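Local coordinates for putative uncharacterized protein (Mycobacterium avium, PDB 2Z6V) that is of unknown function but probably transfers a sulfo group to an acceptor, as sulfotransferases do, at residues D274-T279 with E393-I398; L285-Q290 with D386-T391. One frame throughout, in Å; residues are numbered along the deposited sequence.

Interaction 1. Residues D274-T279 with E393-I398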
loop_
_atom_site.group_PDB
_atom_site.type_symbol
_atom_site.label_atom_id
_atom_site.label_comp_id
_atom_site.label_asym_id
_atom_site.label_seq_id
_atom_site.Cartn_x
_atom_site.Cartn_y
_atom_site.Cartn_z
ATOM N N ASP A 274 2.879 14.275 12.112
ATOM C CA ASP A 274 3.150 15.637 11.661
ATOM C C ASP A 274 2.944 15.657 10.141
ATOM O O ASP A 274 3.681 15.006 9.403
ATOM C CB ASP A 274 4.603 15.982 12.001
ATOM C CG ASP A 274 4.958 17.416 11.688
ATOM O OD1 ASP A 274 4.518 17.931 10.634
ATOM O OD2 ASP A 274 5.697 18.018 12.501
ATOM N N PRO A 275 1.937 16.399 9.655
ATOM C CA PRO A 275 1.655 16.477 8.212
ATOM C C PRO A 275 2.750 17.125 7.363
ATOM O O PRO A 275 2.946 16.748 6.205
ATOM C CB PRO A 275 0.348 17.262 8.159
ATOM C CG PRO A 275 0.482 18.185 9.340
ATOM C CD PRO A 275 1.020 17.264 10.418
ATOM N N TYR A 276 3.450 18.105 7.932
ATOM C CA TYR A 276 4.520 18.792 7.214
ATOM C C TYR A 276 5.668 17.806 7.002
ATOM O O TYR A 276 6.251 17.733 5.917
ATOM C CB TYR A 276 5.003 20.002 8.019
ATOM C CG TYR A 276 3.889 20.946 8.424
ATOM C CD1 TYR A 276 3.049 21.512 7.469
ATOM C CD2 TYR A 276 3.674 21.272 9.765
ATOM C CE1 TYR A 276 2.025 22.381 7.834
ATOM C CE2 TYR A 276 2.649 22.142 10.143
ATOM C CZ TYR A 276 1.833 22.692 9.171
ATOM O OH TYR A 276 0.838 23.571 9.521
ATOM N N LYS A 277 5.974 17.041 8.047
ATOM C CA LYS A 277 7.036 16.051 7.995
ATOM C C LYS A 277 6.674 14.995 6.949
ATOM O O LYS A 277 7.444 14.718 6.027
ATOM C CB LYS A 277 7.182 15.394 9.366
ATOM C CG LYS A 277 8.596 14.979 9.748
ATOM C CD LYS A 277 9.155 13.892 8.858
ATOM C CE LYS A 277 10.532 13.446 9.345
ATOM N NZ LYS A 277 11.111 12.365 8.492
ATOM N N ALA A 278 5.487 14.420 7.090
ATOM C CA ALA A 278 5.028 13.393 6.174
ATOM C C ALA A 278 5.056 13.840 4.715
ATOM O O ALA A 278 5.316 13.034 3.829
ATOM C CB ALA A 278 3.624 12.951 6.557
ATOM N N THR A 279 4.796 15.118 4.466
ATOM C CA THR A 279 4.782 15.637 3.102
ATOM C C THR A 279 6.166 15.639 2.466
ATOM O O THR A 279 6.339 15.232 1.316
ATOM C CB THR A 279 4.208 17.065 3.066
ATOM O OG1 THR A 279 2.820 17.025 3.426
ATOM C CG2 THR A 279 4.351 17.673 1.676
ATOM N N GLU A 393 4.414 27.358 5.738
ATOM C CA GLU A 393 3.400 28.380 5.510
ATOM C C GLU A 393 2.487 28.020 4.341
ATOM O O GLU A 393 1.300 28.340 4.350
ATOM C CB GLU A 393 4.052 29.743 5.233
ATOM C CG GLU A 393 4.820 30.351 6.408
ATOM C CD GLU A 393 6.226 29.776 6.579
ATOM O OE1 GLU A 393 6.358 28.585 6.939
ATOM O OE2 GLU A 393 7.203 30.524 6.349
ATOM N N ALA A 394 3.041 27.356 3.335
ATOM C CA ALA A 394 2.259 26.976 2.165
ATOM C C ALA A 394 1.381 25.754 2.426
ATOM O O ALA A 394 0.308 25.615 1.840
ATOM C CB ALA A 394 3.187 26.706 0.989
ATOM N N LEU A 395 1.842 24.872 3.305
ATOM C CA LEU A 395 1.103 23.660 3.620
ATOM C C LEU A 395 0.056 23.878 4.699
ATOM O O LEU A 395 -0.947 23.159 4.753
ATOM C CB LEU A 395 2.064 22.554 4.067
ATOM C CG LEU A 395 2.947 21.890 3.008
ATOM C CD1 LEU A 395 3.878 20.899 3.675
ATOM C CD2 LEU A 395 2.080 21.197 1.975
ATOM N N GLN A 396 0.284 24.877 5.547
ATOM C CA GLN A 396 -0.621 25.180 6.650
ATOM C C GLN A 396 -2.113 25.146 6.282
ATOM O O GLN A 396 -2.909 24.521 6.981
ATOM C CB GLN A 396 -0.245 26.530 7.272
ATOM C CG GLN A 396 -0.899 26.803 8.625
ATOM C CD GLN A 396 -2.318 27.341 8.502
ATOM O OE1 GLN A 396 -3.062 27.395 9.483
ATOM N NE2 GLN A 396 -2.694 27.756 7.296
ATOM N N PRO A 397 -2.511 25.803 5.180
ATOM C CA PRO A 397 -3.926 25.798 4.789
ATOM C C PRO A 397 -4.482 24.416 4.431
ATOM O O PRO A 397 -5.655 24.126 4.675
ATOM C CB PRO A 397 -3.963 26.774 3.614
ATOM C CG PRO A 397 -2.612 26.629 3.018
ATOM C CD PRO A 397 -1.720 26.611 4.238
ATOM N N ILE A 398 -3.639 23.569 3.850
ATOM C CA ILE A 398 -4.044 22.215 3.472
ATOM C C ILE A 398 -4.392 21.363 4.702
ATOM O O ILE A 398 -5.376 20.619 4.690
ATOM C CB ILE A 398 -2.907 21.496 2.675
ATOM C CG1 ILE A 398 -2.766 22.115 1.287
ATOM C CG2 ILE A 398 -3.209 20.013 2.527
ATOM C CD1 ILE A 398 -3.995 21.949 0.436
#

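Interaction 2. Residues L285-Q290 with D386-T391. With PLM (palmitic acid), chain C.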
loop_
_atom_site.group_PDB
_atom_site.type_symbol
_atom_site.label_atom_id
_atom_site.label_comp_id
_atom_site.label_asym_id
_atom_site.label_seq_id
_atom_site.Cartn_x
_atom_site.Cartn_y
_atom_site.Cartn_z
ATOM N N LEU A 285 10.453 9.975 -0.756
ATOM C CA LEU A 285 10.157 8.586 -1.083
ATOM C C LEU A 285 10.146 8.369 -2.588
ATOM O O LEU A 285 10.593 7.327 -3.079
ATOM C CB LEU A 285 8.793 8.180 -0.508
ATOM C CG LEU A 285 8.387 6.706 -0.660
ATOM C CD1 LEU A 285 9.329 5.850 0.165
ATOM C CD2 LEU A 285 6.955 6.494 -0.205
ATOM N N TRP A 286 9.638 9.363 -3.312
ATOM C CA TRP A 286 9.527 9.283 -4.765
ATOM C C TRP A 286 10.847 9.228 -5.521
ATOM O O TRP A 286 10.890 8.808 -6.679
ATOM C CB TRP A 286 8.714 10.458 -5.302
ATOM C CG TRP A 286 7.270 10.437 -4.952
ATOM C CD1 TRP A 286 6.524 9.355 -4.578
ATOM C CD2 TRP A 286 6.368 11.543 -5.012
ATOM N NE1 TRP A 286 5.212 9.722 -4.403
ATOM C CE2 TRP A 286 5.089 11.060 -4.664
ATOM C CE3 TRP A 286 6.516 12.901 -5.329
ATOM C CZ2 TRP A 286 3.967 11.883 -4.626
ATOM C CZ3 TRP A 286 5.395 13.721 -5.291
ATOM C CH2 TRP A 286 4.138 13.208 -4.943
ATOM N N ARG A 287 11.923 9.654 -4.879
ATOM C CA ARG A 287 13.208 9.655 -5.545
ATOM C C ARG A 287 13.654 8.276 -6.016
ATOM O O ARG A 287 14.174 8.136 -7.127
ATOM C CB ARG A 287 14.256 10.290 -4.638
ATOM C CG ARG A 287 14.152 11.811 -4.585
ATOM C CD ARG A 287 15.176 12.375 -3.630
ATOM N NE ARG A 287 15.104 13.832 -3.505
ATOM C CZ ARG A 287 15.457 14.697 -4.454
ATOM N NH1 ARG A 287 15.913 14.267 -5.625
ATOM N NH2 ARG A 287 15.358 15.998 -4.221
ATOM N N LEU A 288 13.433 7.251 -5.199
ATOM C CA LEU A 288 13.840 5.904 -5.575
ATOM C C LEU A 288 13.211 5.422 -6.894
ATOM O O LEU A 288 13.934 5.077 -7.829
ATOM C CB LEU A 288 13.551 4.925 -4.430
ATOM C CG LEU A 288 13.903 3.451 -4.669
ATOM C CD1 LEU A 288 15.255 3.314 -5.369
ATOM C CD2 LEU A 288 13.914 2.722 -3.334
ATOM N N PRO A 289 11.866 5.393 -6.999
ATOM C CA PRO A 289 11.325 4.930 -8.283
ATOM C C PRO A 289 11.652 5.855 -9.459
ATOM O O PRO A 289 11.732 5.407 -10.603
ATOM C CB PRO A 289 9.819 4.793 -8.011
ATOM C CG PRO A 289 9.569 5.723 -6.891
ATOM C CD PRO A 289 10.790 5.550 -6.006
ATOM N N GLN A 290 11.840 7.141 -9.179
ATOM C CA GLN A 290 12.193 8.093 -10.230
ATOM C C GLN A 290 13.557 7.707 -10.779
ATOM O O GLN A 290 13.770 7.702 -11.988
ATOM C CB GLN A 290 12.282 9.516 -9.675
ATOM C CG GLN A 290 10.954 10.213 -9.428
ATOM C CD GLN A 290 11.111 11.451 -8.551
ATOM O OE1 GLN A 290 12.179 12.068 -8.515
ATOM N NE2 GLN A 290 10.047 11.826 -7.848
ATOM N N ASP A 386 12.199 22.685 1.343
ATOM C CA ASP A 386 12.918 23.561 0.418
ATOM C C ASP A 386 13.349 22.747 -0.780
ATOM O O ASP A 386 13.194 23.158 -1.929
ATOM C CB ASP A 386 14.173 24.117 1.081
ATOM C CG ASP A 386 13.864 25.044 2.213
ATOM O OD1 ASP A 386 14.565 24.963 3.248
ATOM O OD2 ASP A 386 12.925 25.856 2.063
ATOM N N GLU A 387 13.909 21.587 -0.479
ATOM C CA GLU A 387 14.396 20.672 -1.485
ATOM C C GLU A 387 13.315 20.372 -2.520
ATOM O O GLU A 387 13.619 19.929 -3.629
ATOM C CB GLU A 387 14.871 19.390 -0.792
ATOM C CG GLU A 387 15.495 18.350 -1.696
ATOM C CD GLU A 387 16.037 17.175 -0.912
ATOM O OE1 GLU A 387 16.395 16.158 -1.535
ATOM O OE2 GLU A 387 16.113 17.266 0.330
ATOM N N TYR A 388 12.058 20.638 -2.165
ATOM C CA TYR A 388 10.935 20.376 -3.066
ATOM C C TYR A 388 10.050 21.589 -3.339
ATOM O O TYR A 388 8.936 21.455 -3.847
ATOM C CB TYR A 388 10.098 19.230 -2.501
ATOM C CG TYR A 388 10.928 18.001 -2.247
ATOM C CD1 TYR A 388 11.369 17.208 -3.305
ATOM C CD2 TYR A 388 11.333 17.665 -0.958
ATOM C CE1 TYR A 388 12.200 16.111 -3.089
ATOM C CE2 TYR A 388 12.161 16.575 -0.730
ATOM C CZ TYR A 388 12.593 15.800 -1.802
ATOM O OH TYR A 388 13.416 14.718 -1.583
ATOM N N GLY A 389 10.548 22.773 -2.998
ATOM C CA GLY A 389 9.802 23.993 -3.241
ATOM C C GLY A 389 8.608 24.237 -2.337
ATOM O O GLY A 389 7.612 24.819 -2.770
ATOM N N LEU A 390 8.702 23.809 -1.083
ATOM C CA LEU A 390 7.602 24.003 -0.150
ATOM C C LEU A 390 8.027 24.709 1.131
ATOM O O LEU A 390 9.214 24.856 1.424
ATOM C CB LEU A 390 6.965 22.657 0.212
ATOM C CG LEU A 390 6.315 21.836 -0.899
ATOM C CD1 LEU A 390 5.899 20.475 -0.355
ATOM C CD2 LEU A 390 5.120 22.586 -1.451
ATOM N N THR A 391 7.034 25.141 1.894
ATOM C CA THR A 391 7.266 25.823 3.154
ATOM C C THR A 391 6.104 25.442 4.050
ATOM O O THR A 391 5.031 25.104 3.548
ATOM C CB THR A 391 7.279 27.359 2.970
ATOM O OG1 THR A 391 6.031 27.790 2.412
ATOM C CG2 THR A 391 8.410 27.772 2.042
HETATM C C1 PLM C . 2.706 7.999 -6.112
HETATM O O1 PLM C . 2.403 9.068 -6.685
HETATM O O2 PLM C . 2.818 6.880 -6.657
HETATM C C2 PLM C . 2.968 8.055 -4.604
HETATM C C3 PLM C . 1.846 8.796 -3.874
HETATM C C4 PLM C . 2.010 8.753 -2.353
HETATM C C5 PLM C . 1.985 7.318 -1.821
HETATM C C6 PLM C . 3.339 6.625 -1.986
HETATM C C7 PLM C . 3.198 5.121 -1.746
HETATM C C8 PLM C . 2.486 4.451 -2.922
HETATM C C9 PLM C . 1.518 3.382 -2.413
HETATM C CA PLM C . 2.209 2.411 -1.453
HETATM C CB PLM C . 1.193 1.676 -0.577
HETATM C CC PLM C . 0.322 2.688 0.169
HETATM C CD PLM C . -0.781 3.234 -0.740
HETATM C CE PLM C . -1.330 4.576 -0.247
HETATM C CF PLM C . -0.241 5.648 -0.319
HETATM C CG PLM C . -0.784 7.035 0.026
#

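Interaction 1. Residues D274-T279 with E393-I398
Tyr276 and Leu395 both turn CG anti to their own carbonyl carbon (chi1 -53° and -73°), and the two side chains then run alongside one another, each heading for the other's helix. CB of Leu395 lies 3.7 Å from Tyr276 CD1, near the ring plane. The ring thus meets the second helix with its edge, along Leu395 CB and C and Gln396 N. Farther out, Tyr276 OH comes within 3.6 Å of Gln396 CA, and the CB and CG of that glutamine run beside it before the chain bends off at chi2. The other end of the leucine meets Thr279 tip to tip, CD1 of Leu395 lying 3.8 Å from Thr279 CG2. The threonine's chi1 sets CG2 anti to the backbone N, on the leucine side, while Thr279 OG1 bonds Pro275 O at 2.8 Å; Thr279 N reaches the same oxygen from the opposite face of the carbonyl plane. Asp274 is the N-cap: its OD1 takes Lys277 N at 3.1 Å, approached from above the carboxylate plane. The two short helical segments cross at 113° with axes 10.6 Å apart. Helix 275-285, which follows strand 267-272 of the parallel sheet, is thereby joined to the C-terminal helix 392-405, and from helix 301-326 Met309 packs on Leu395 and Met312 on Thr279.

Interaction 2. Residues L285-Q290 with D386-T391
Arg287, on helix 287-293, reaches to Glu387 and Tyr388, in the loop that leads to the C-terminal helix of this sulfotransferase-family α/β fold, whose core is a parallel sheet flanked by helices. The two backbones stay well apart, with Arg287 CA and Tyr388 CA 11.2 Å from each other; the arginine and the tyrosine each cover part of the gap and meet between the backbones. CB of Arg287 already points at the loop, and the chain is extended from CG to NE. CD is the first atom to arrive, 3.6 Å from Tyr388 OH. NE then donates to that same hydroxyl at 2.7 Å, with an N-H...O angle of 151°; the oxygen sits at the guanidinium edge, somewhat tilted from its plane. At the tip, NH2 forms a salt bridge with Glu387 OE1 at 2.9 Å, although the hydrogen bond within it is weak because it is strongly bent. NH2 also lies 3.4 Å from Tyr388 CE1, obliquely to the ring and so neither over its face nor at its edge. The carboxylate and guanidinium planes are 33° apart, so the two groups do not meet flat in one plane. Glu387 is itself stretched out beyond CG. Arginine and tyrosine head toward one another, with the guanidinium and ring planes 44° apart. The salt bridge lies toward solvent, whereas Tyr388 is buried, its side chain touching Cys283 and Asn284 of helix 275-285. Gln301, on helix 301-326, touches both Arg287 and Tyr388. The tyrosine has a further neighbour from its own loop: CG of Glu387 lies over one face of the Tyr388 ring, 3.8 Å above its plane and offset toward the rim.

In the fold
The two interactions fasten consecutive helices, 275-285 and 287-293, to the C-terminal part of the chain: interaction 1 to helix 392-405 and interaction 2 to the loop just before it. Their centres are 14 Å apart, and they meet directly where Thr279 CG2 packs 3.8 Å from Leu390 CD1. Thr391 ties the loop to the helix, its OG1 accepting from Ala394 N at the helix start. Trp286, next to Arg287, meets the bound palmitic acid in its ring plane, CZ2 lying 3.8 Å from C3 of the ligand, though the fit at NE1 is doubtful; Gln311 of helix 301-326 bonds to the ligand. The side chain of Thr279 is about 10 Å from the palmitic acid, so interaction 1 does not touch it.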